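Side-chain contacts in profilin-2 (Mus musculus, PDB 2V8F), which binds actin and proline-rich partners such as the FH1 domain of the formin mDia1 and the proline-rich domain of VASP: residues Asp9-Asp14 against Ala20-Tyr25; Asp49-Lys54 against Met86-Lys91; Val101-Gly104 against Val109-Phe112; Val111-Lys116 against Asn125-Ser130. All blocks are in the same frame, centred on the assembly; numbering follows the deposited sequence. Where two conformers were deposited one is given.

Interaction 1: residues Asp9-Asp14 against Ala20-Tyr25; sequences DNLMCD and AAIVGY
No ring or amide face takes part where Leu-11 and Met-12 meet Ala-20 and Ile-22: the contact is aliphatic and thioether packing of the N-terminal helix against strand 19-24, part of the profilin fold, in which helices lie on both faces of a central antiparallel sheet. Across it there is no hydrogen bond, and the four touching residues are all buried. Leu-11 CB rests on the methyl of Ala-20, with 3.6 Å between Leu-11 CB and Ala-20 CB, and the same methyl is touched from a second direction by Leu-11 CD1, 3.8 Å from Ala-20 CB. The Leu-11 branch turns CG beside its own backbone N (chi1 -71°), and from there CD1 meets the end of Ile-22, with 4.4 Å between Leu-11 CD1 and Ile-22 CD1. Leu-11 thus spans two residues whose side chains leave the same face of the strand, and its flanks also touch Val-111, Val-113 and Lys-127. Asn-10, the residue before Leu-11, packs against the bound peptide. Met-12 adds the other flank, also touching Thr-35 and Ala-36 of the second subunit. Its chain is bent at chi2 (-71°), which brings the sulfur alongside the strand backbone, Met-12 SD ending 4.1 Å from Ala-20 N.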
# COMPACT_ATOMS: atom_id res chain seq x y z
N ASP A 9 0.10 -4.25 -1.69
CA ASP A 9 0.23 -3.57 -0.38
C ASP A 9 1.46 -4.06 0.38
O ASP A 9 2.21 -3.29 0.96
CB ASP A 9 -1.04 -3.81 0.41
CG ASP A 9 -2.28 -3.12 -0.02
OD1 ASP A 9 -2.16 -2.27 -0.92
OD2 ASP A 9 -3.40 -3.40 0.48
N ASN A 10 1.62 -5.37 0.43
CA ASN A 10 2.70 -5.99 1.18
C ASN A 10 4.03 -5.54 0.61
O ASN A 10 4.95 -5.17 1.33
CB ASN A 10 2.47 -7.50 1.13
CG ASN A 10 3.63 -8.22 1.76
OD1 ASN A 10 4.75 -8.31 1.23
ND2 ASN A 10 3.36 -8.75 2.93
N LEU A 11 4.13 -5.52 -0.72
CA LEU A 11 5.41 -5.15 -1.35
C LEU A 11 5.74 -3.69 -1.14
O LEU A 11 6.90 -3.29 -1.23
CB LEU A 11 5.32 -5.47 -2.84
CG LEU A 11 5.31 -6.96 -3.21
CD1 LEU A 11 4.79 -7.18 -4.62
CD2 LEU A 11 6.67 -7.59 -3.00
N MET A 12 4.72 -2.86 -0.94
CA MET A 12 4.88 -1.43 -0.70
C MET A 12 5.07 -1.07 0.77
O MET A 12 5.35 0.09 1.06
CB MET A 12 3.67 -0.67 -1.23
CG MET A 12 3.55 -0.73 -2.74
SD MET A 12 4.80 0.23 -3.59
CE MET A 12 4.10 1.87 -3.32
N CYS A 13 4.84 -1.99 1.69
CA CYS A 13 4.70 -1.54 3.07
C CYS A 13 5.97 -0.98 3.67
O CYS A 13 5.82 -0.18 4.60
CB CYS A 13 4.24 -2.76 3.88
SG CYS A 13 3.83 -2.25 5.57
N ASP A 14 7.14 -1.37 3.19
CA ASP A 14 8.36 -0.93 3.89
C ASP A 14 8.80 0.47 3.49
O ASP A 14 9.82 0.97 3.97
CB ASP A 14 9.47 -1.97 3.68
CG ASP A 14 9.99 -2.14 2.28
OD1 ASP A 14 9.72 -1.27 1.42
OD2 ASP A 14 10.69 -3.16 2.00
N ALA A 20 4.62 -1.52 -7.25
CA ALA A 20 4.71 -2.98 -7.24
C ALA A 20 3.58 -3.53 -8.08
O ALA A 20 2.58 -2.87 -8.33
CB ALA A 20 4.71 -3.60 -5.85
N ALA A 21 3.73 -4.77 -8.51
CA ALA A 21 2.71 -5.41 -9.31
C ALA A 21 2.81 -6.93 -9.26
O ALA A 21 3.88 -7.49 -9.06
CB ALA A 21 2.77 -4.98 -10.77
N ILE A 22 1.66 -7.56 -9.44
CA ILE A 22 1.52 -8.97 -9.70
C ILE A 22 1.01 -9.13 -11.11
O ILE A 22 -0.01 -8.55 -11.48
CB ILE A 22 0.57 -9.64 -8.70
CG1 ILE A 22 1.03 -9.47 -7.26
CG2 ILE A 22 0.38 -11.12 -9.02
CD1 ILE A 22 2.37 -10.10 -6.94
N VAL A 23 1.71 -9.91 -11.93
CA VAL A 23 1.48 -9.99 -13.36
C VAL A 23 1.46 -11.45 -13.80
O VAL A 23 2.48 -12.14 -13.62
CB VAL A 23 2.53 -9.16 -14.13
CG1 VAL A 23 2.31 -9.26 -15.63
CG2 VAL A 23 2.60 -7.74 -13.64
N GLY A 24 0.38 -11.96 -14.38
CA GLY A 24 0.38 -13.29 -14.90
C GLY A 24 1.31 -13.37 -16.13
O GLY A 24 1.40 -12.42 -16.88
N TYR A 25 1.89 -14.57 -16.31
CA TYR A 25 2.71 -14.73 -17.51
C TYR A 25 2.34 -15.96 -18.33
O TYR A 25 3.05 -16.26 -19.31
CB TYR A 25 4.17 -14.78 -17.21
CG TYR A 25 4.76 -15.93 -16.48
CD1 TYR A 25 4.72 -16.03 -15.11
CD2 TYR A 25 5.42 -16.94 -17.17
CE1 TYR A 25 5.30 -17.10 -14.45
CE2 TYR A 25 5.99 -17.98 -16.48
CZ TYR A 25 5.93 -18.09 -15.11
OH TYR A 25 6.55 -19.16 -14.47

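Interaction 2: residues Asp49-Lys54 against Met86-Lys91; sequences DMIVGK and MDIRTK
Ile-51 touches Met-86 and Ile-88 mainly through apolar side-chain atoms, each of its two branches finding a different strand residue. The longer branch meets Ile-88 methyl against methyl, 3.7 Å separating Ile-51 CD1 from Ile-88 CD1. Its CG1 stands beside the backbone N of Ile-51 (chi1 -66°), which sends CG2 off in another direction, toward Met-86.

Sulfur contacts form the second group. In Met-86, CG beside the backbone N and an extended chi2 (168°) carry SD to the helix, 4.0 Å from Ile-51 CG2, while the bend at chi3 turns CE aside. The same sulfur lies 4.0 Å from Ile-51 O, an approach to the carbonyl that is van der Waals in length and no hydrogen bond. That carbonyl has a polar partner elsewhere, accepting from Arg-56 NH1.

Polar bonding across the segments is absent. Just beyond the contact the helix ends, where Gly-53 leaves helical backbone angles.

Within the profilin fold the contact sets helix 45-52 against strand 85-90, on the sheet face away from the C-terminal helix. Leu-64 of strand 64-66 also packs on Ile-51, Cys-71 of strand 69-77 touches Ile-88 from one neighbouring strand, and Val-101 and Val-103 of strand 100-105 touch it from the other.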
# COMPACT_ATOMS: atom_id res chain seq x y z
N ASP A 49 6.01 -11.30 -22.48
CA ASP A 49 6.67 -12.31 -23.30
C ASP A 49 8.17 -12.03 -23.33
O ASP A 49 8.97 -12.97 -23.32
CB ASP A 49 6.14 -12.27 -24.71
CG ASP A 49 4.81 -12.90 -24.97
OD1 ASP A 49 4.45 -13.76 -24.14
OD2 ASP A 49 4.16 -12.53 -26.00
N MET A 50 8.58 -10.76 -23.42
CA MET A 50 10.02 -10.45 -23.47
C MET A 50 10.69 -10.85 -22.15
O MET A 50 11.79 -11.39 -22.14
CB MET A 50 10.21 -9.00 -23.81
CG MET A 50 11.65 -8.55 -23.90
SD MET A 50 12.57 -9.44 -25.17
CE MET A 50 11.63 -8.94 -26.63
N ILE A 51 10.04 -10.56 -21.04
CA ILE A 51 10.59 -10.92 -19.74
C ILE A 51 10.72 -12.43 -19.60
O ILE A 51 11.75 -12.88 -19.07
CB ILE A 51 9.70 -10.32 -18.61
CG1 ILE A 51 9.73 -8.78 -18.60
CG2 ILE A 51 10.03 -10.92 -17.26
CD1 ILE A 51 10.91 -8.20 -17.85
N VAL A 52 9.76 -13.21 -20.01
CA VAL A 52 9.75 -14.65 -19.72
C VAL A 52 10.18 -15.56 -20.86
O VAL A 52 10.18 -16.78 -20.69
CB VAL A 52 8.37 -15.07 -19.19
CG1 VAL A 52 7.94 -14.24 -17.99
CG2 VAL A 52 7.30 -15.04 -20.27
N GLY A 53 10.45 -15.02 -22.04
CA GLY A 53 10.62 -15.85 -23.23
C GLY A 53 11.92 -16.60 -23.31
O GLY A 53 12.81 -16.48 -22.49
N LYS A 54 11.97 -17.39 -24.37
CA LYS A 54 13.11 -18.30 -24.55
C LYS A 54 14.40 -17.56 -24.84
O LYS A 54 15.48 -18.03 -24.52
CB LYS A 54 12.80 -19.22 -25.73
CG LYS A 54 13.79 -20.34 -25.99
CD LYS A 54 13.38 -21.22 -27.18
CE LYS A 54 14.59 -21.96 -27.72
NZ LYS A 54 14.31 -22.93 -28.81
N MET A 86 15.07 -11.50 -11.96
CA MET A 86 15.83 -10.65 -12.84
C MET A 86 15.89 -9.26 -12.23
O MET A 86 14.94 -8.82 -11.60
CB MET A 86 15.18 -10.41 -14.20
CG MET A 86 15.11 -11.45 -15.26
SD MET A 86 13.95 -10.80 -16.49
CE MET A 86 14.99 -9.98 -17.62
N ASP A 87 17.00 -8.61 -12.46
CA ASP A 87 17.23 -7.24 -12.06
C ASP A 87 17.27 -6.35 -13.29
O ASP A 87 17.94 -6.63 -14.29
CB ASP A 87 18.52 -7.19 -11.25
CG ASP A 87 18.43 -8.19 -10.09
OD1 ASP A 87 17.58 -7.97 -9.20
OD2 ASP A 87 19.27 -9.14 -10.07
N ILE A 88 16.50 -5.26 -13.17
CA ILE A 88 16.30 -4.32 -14.26
C ILE A 88 16.54 -2.90 -13.77
O ILE A 88 16.47 -2.64 -12.56
CB ILE A 88 14.86 -4.52 -14.78
CG1 ILE A 88 14.73 -5.86 -15.52
CG2 ILE A 88 14.33 -3.40 -15.64
CD1 ILE A 88 13.33 -6.36 -15.77
N ARG A 89 16.76 -1.97 -14.67
CA ARG A 89 16.87 -0.55 -14.26
C ARG A 89 16.23 0.31 -15.32
O ARG A 89 16.41 0.06 -16.50
CB ARG A 89 18.32 -0.13 -14.05
CG ARG A 89 18.48 1.25 -13.46
CD ARG A 89 19.91 1.56 -13.02
NE ARG A 89 20.59 0.38 -12.59
CZ ARG A 89 21.69 -0.21 -12.98
NH1 ARG A 89 22.41 0.27 -13.96
NH2 ARG A 89 22.03 -1.33 -12.36
N THR A 90 15.44 1.31 -14.90
CA THR A 90 14.90 2.20 -15.94
C THR A 90 16.04 2.96 -16.59
O THR A 90 17.09 3.20 -15.96
CB THR A 90 13.84 3.16 -15.35
OG1 THR A 90 14.41 4.04 -14.37
CG2 THR A 90 12.74 2.32 -14.70
N LYS A 91 15.83 3.36 -17.84
CA LYS A 91 16.71 4.33 -18.53
C LYS A 91 16.33 5.78 -18.29
O LYS A 91 15.21 6.11 -18.20
CB LYS A 91 16.80 4.05 -20.04
CG LYS A 91 17.26 2.64 -20.44
CD LYS A 91 17.64 2.48 -21.90
CE LYS A 91 17.92 1.08 -22.44
NZ LYS A 91 17.72 0.96 -23.94

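Interaction 3: residues Val101-Gly104 against Val109-Phe112; sequences VAVG and VLVF
Gly-104 O is approached by two groups of the facing strand: it accepts the amide of Val-111, with Val-111 N at 2.8 Å from Gly-104 O in an almost straight N-H...O line of 172°, and it also receives a CA-H...O contact from Leu-110, whose CA is 3.3 Å from Gly-104 O. The return bond closes the ring of a hydrogen-bonded antiparallel pair, Gly-104 N donating to Val-111 O at 2.9 Å. Both donors lie in the plane of the carbonyl they meet. Val-111 O takes a second, weaker approach from the CA-H of Val-103, with Val-103 CA at 3.1 Å from Val-111 O. These pairs belong to the beta hairpin of strands 100-105 and 109-114 at the middle of the profilin sheet. The next pair, Val-103 with Phe-112, is non-hydrogen-bonded, and its side chains run side by side on one face of the sheet. Val-103 CG1, anti to the amide nitrogen (chi1 -171°), lies over the centre of the Phe-112 ring as a CH-pi contact, 4.2 Å from the centroid and 12° off the normal. Its other methyl presses on the same ring nearer the rim, Val-103 CG2 being 3.6 Å from Phe-112 CE2. At the ring's edge, close to its plane, sits Val-101 CG1, 4.4 Å from Phe-112 CD2. Val-103 CG1 also reaches across the hairpin to Leu-110 CB, at 4.2 Å.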
# COMPACT_ATOMS: atom_id res chain seq x y z
N VAL A 101 14.51 -2.01 -10.63
CA VAL A 101 13.38 -2.91 -10.68
C VAL A 101 13.85 -4.34 -10.43
O VAL A 101 14.86 -4.74 -10.99
CB VAL A 101 12.71 -2.78 -12.06
CG1 VAL A 101 11.69 -3.92 -12.30
CG2 VAL A 101 12.05 -1.44 -12.25
N ALA A 102 13.12 -5.11 -9.63
CA ALA A 102 13.38 -6.52 -9.50
C ALA A 102 12.11 -7.29 -9.92
O ALA A 102 10.98 -6.83 -9.65
CB ALA A 102 13.79 -6.92 -8.11
N VAL A 103 12.27 -8.43 -10.55
CA VAL A 103 11.24 -9.34 -10.93
C VAL A 103 11.51 -10.72 -10.36
O VAL A 103 12.62 -11.20 -10.47
CB VAL A 103 11.17 -9.44 -12.48
CG1 VAL A 103 9.92 -10.24 -12.87
CG2 VAL A 103 11.24 -8.10 -13.20
N GLY A 104 10.49 -11.32 -9.75
CA GLY A 104 10.53 -12.66 -9.25
C GLY A 104 9.54 -13.52 -10.03
O GLY A 104 8.39 -13.08 -10.20
N VAL A 109 2.74 -16.46 -11.99
CA VAL A 109 2.81 -15.02 -11.88
C VAL A 109 4.26 -14.54 -11.72
O VAL A 109 5.11 -15.26 -11.23
CB VAL A 109 1.94 -14.44 -10.73
CG1 VAL A 109 0.48 -14.76 -10.89
CG2 VAL A 109 2.41 -14.89 -9.35
N LEU A 110 4.45 -13.29 -12.06
CA LEU A 110 5.60 -12.48 -11.85
C LEU A 110 5.32 -11.42 -10.78
O LEU A 110 4.22 -10.86 -10.75
CB LEU A 110 5.99 -11.68 -13.10
CG LEU A 110 6.27 -12.55 -14.32
CD1 LEU A 110 6.42 -11.68 -15.57
CD2 LEU A 110 7.51 -13.44 -14.14
N VAL A 111 6.30 -11.21 -9.93
CA VAL A 111 6.31 -10.18 -8.94
C VAL A 111 7.23 -9.07 -9.40
O VAL A 111 8.40 -9.36 -9.65
CB VAL A 111 6.79 -10.72 -7.59
CG1 VAL A 111 6.88 -9.60 -6.57
CG2 VAL A 111 5.91 -11.89 -7.15
N PHE A 112 6.74 -7.84 -9.53
CA PHE A 112 7.53 -6.68 -9.89
C PHE A 112 7.58 -5.70 -8.71
O PHE A 112 6.55 -5.41 -8.13
CB PHE A 112 6.92 -5.96 -11.10
CG PHE A 112 7.03 -6.61 -12.43
CD1 PHE A 112 6.14 -7.60 -12.84
CD2 PHE A 112 8.03 -6.24 -13.31
CE1 PHE A 112 6.29 -8.15 -14.10
CE2 PHE A 112 8.17 -6.78 -14.56
CZ PHE A 112 7.30 -7.80 -14.94

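Interaction 4: residues Val111-Lys116 against Asn125-Ser130; sequences VFVMGK and NKKAYS
Strand 111-114 packs against helix 125-130, the backbones coming closest at Val-111 and Ala-128, with 6.0 Å from Val-111 CA to Ala-128 CA. Within the helix Tyr-129 N donates to Asn-125 O at 2.8 Å. Lys-126 O accepts twice, from Ser-130 N at 2.9 Å and from Ser-130 OG at 3.1 Å, the two donors coming from opposite faces of the carbonyl plane and the hydroxyl tilted 32° out of it. No hydrogen bond crosses to the strand. Val-111 and Val-113, alternate residues of the strand, turn their side chains to the helix turn that carries Lys-127 and Ala-128. The small Ala-128 side chain is consistent with the close approach, and Val-111 CG1 reaches the helix backbone itself, 4.3 Å from Ala-128 CA. Val-113 is met by the aliphatic part of Lys-127, whose CD crosses Val-113 CG1 at 4.0 Å. The lysine leaves its helix nearly straight and then bends at chi3 and chi4 (-73° and -75°), which takes the charged end away from the valine to a salt bridge with Asp-14. Lys-127 is modelled in two conformers, so this touch may hold for one of them alone. As in other profilins, the C-terminal helix lies along the sheet: Ala-128 also rests on Ala-102 of strand 100-105, while Asn-125 ND2 bonds Asp-87 OD1 of strand 85-90, and helix 5-12 lies alongside.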
# COMPACT_ATOMS: atom_id res chain seq x y z
N VAL A 111 6.30 -11.21 -9.93
CA VAL A 111 6.31 -10.18 -8.94
C VAL A 111 7.23 -9.07 -9.40
O VAL A 111 8.40 -9.36 -9.65
CB VAL A 111 6.79 -10.72 -7.59
CG1 VAL A 111 6.88 -9.60 -6.57
CG2 VAL A 111 5.91 -11.89 -7.15
N PHE A 112 6.74 -7.84 -9.53
CA PHE A 112 7.53 -6.68 -9.89
C PHE A 112 7.58 -5.70 -8.71
O PHE A 112 6.55 -5.41 -8.13
CB PHE A 112 6.92 -5.96 -11.10
CG PHE A 112 7.03 -6.61 -12.43
CD1 PHE A 112 6.14 -7.60 -12.84
CD2 PHE A 112 8.03 -6.24 -13.31
CE1 PHE A 112 6.29 -8.15 -14.10
CE2 PHE A 112 8.17 -6.78 -14.56
CZ PHE A 112 7.30 -7.80 -14.94
N VAL A 113 8.78 -5.18 -8.46
CA VAL A 113 8.95 -4.06 -7.54
C VAL A 113 9.84 -3.03 -8.20
O VAL A 113 10.81 -3.37 -8.86
CB VAL A 113 9.47 -4.52 -6.15
CG1 VAL A 113 8.50 -5.45 -5.43
CG2 VAL A 113 10.82 -5.17 -6.31
N MET A 114 9.58 -1.76 -7.96
CA MET A 114 10.42 -0.64 -8.32
C MET A 114 10.81 0.14 -7.08
O MET A 114 9.95 0.56 -6.33
CB MET A 114 9.70 0.27 -9.33
CG MET A 114 10.60 1.41 -9.78
SD MET A 114 9.76 2.60 -10.81
CE MET A 114 9.24 1.66 -12.22
N GLY A 115 12.13 0.34 -6.92
CA GLY A 115 12.51 1.15 -5.73
C GLY A 115 12.25 2.61 -6.00
O GLY A 115 12.23 3.13 -7.11
N LYS A 116 12.12 3.32 -4.88
CA LYS A 116 12.20 4.78 -4.92
C LYS A 116 13.58 5.24 -5.38
O LYS A 116 14.55 4.48 -5.47
CB LYS A 116 11.85 5.32 -3.53
CG LYS A 116 10.38 5.09 -3.16
CD LYS A 116 10.03 5.74 -1.86
CE LYS A 116 8.62 5.51 -1.43
NZ LYS A 116 8.26 6.01 -0.08
N ASN A 125 15.75 -7.13 -4.90
CA ASN A 125 15.85 -8.51 -5.36
C ASN A 125 15.39 -9.45 -4.28
O ASN A 125 14.62 -10.38 -4.55
CB ASN A 125 17.30 -8.80 -5.80
CG ASN A 125 17.40 -10.22 -6.35
OD1 ASN A 125 17.52 -11.19 -5.59
ND2 ASN A 125 17.34 -10.29 -7.68
N LYS A 126 15.78 -9.21 -3.04
CA LYS A 126 15.39 -10.10 -1.94
C LYS A 126 13.88 -10.09 -1.79
O LYS A 126 13.23 -11.11 -1.59
CB LYS A 126 16.14 -9.64 -0.67
CG LYS A 126 17.61 -9.98 -0.54
CD LYS A 126 18.32 -9.08 0.47
CE LYS A 126 19.72 -9.53 0.80
NZ LYS A 126 20.00 -10.94 0.41
N LYS A 127 13.27 -8.91 -1.87
CA LYS A 127 11.82 -8.78 -1.81
C LYS A 127 11.10 -9.57 -2.88
O LYS A 127 10.16 -10.31 -2.62
CB LYS A 127 11.49 -7.30 -1.96
CG LYS A 127 10.04 -6.90 -1.77
CD LYS A 127 9.84 -5.39 -1.70
CE LYS A 127 10.35 -4.82 -0.39
NZ LYS A 127 9.44 -5.11 0.76
N ALA A 128 11.55 -9.42 -4.12
CA ALA A 128 10.97 -10.14 -5.24
C ALA A 128 11.15 -11.66 -5.11
O ALA A 128 10.25 -12.46 -5.38
CB ALA A 128 11.47 -9.64 -6.60
N TYR A 129 12.36 -12.04 -4.76
CA TYR A 129 12.69 -13.44 -4.53
C TYR A 129 11.74 -14.04 -3.50
O TYR A 129 11.24 -15.14 -3.70
CB TYR A 129 14.16 -13.58 -4.08
CG TYR A 129 14.42 -14.97 -3.52
CD1 TYR A 129 14.68 -16.03 -4.39
CD2 TYR A 129 14.41 -15.24 -2.15
CE1 TYR A 129 14.91 -17.30 -3.92
CE2 TYR A 129 14.62 -16.49 -1.69
CZ TYR A 129 14.88 -17.51 -2.57
OH TYR A 129 15.10 -18.77 -2.06
N SER A 130 11.64 -13.41 -2.33
CA SER A 130 10.90 -14.03 -1.23
C SER A 130 9.42 -14.13 -1.57
O SER A 130 8.81 -15.16 -1.26
CB SER A 130 11.10 -13.18 0.03
OG SER A 130 12.45 -13.28 0.45

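Interactions 3 and 4 share Val-111 and Phe-112 on strand 109-114, their centres 6 Å apart: Val-111 faces the C-terminal helix, Phe-112 the opposite face of the sheet. There Val-103 CG2 lies 3.7 Å from Ile-88 CD1, joining interactions 3 and 2. Strand 19-24 of interaction 1 borders the same strand, Ala-21 N lying 2.9 Å from Phe-112 O. The loop after helix 5-12 is tied to the C-terminal helix by a salt bridge of 2.6 Å between Asp-14 OD2 and Lys-127 NZ, and helix 5-12 itself meets the bound peptide through Asn-10. Interactions 1 and 2 are 16 Å apart, on opposite sides of the chain's centre; a sodium ion lies about 8 Å from the Met-86 side chain.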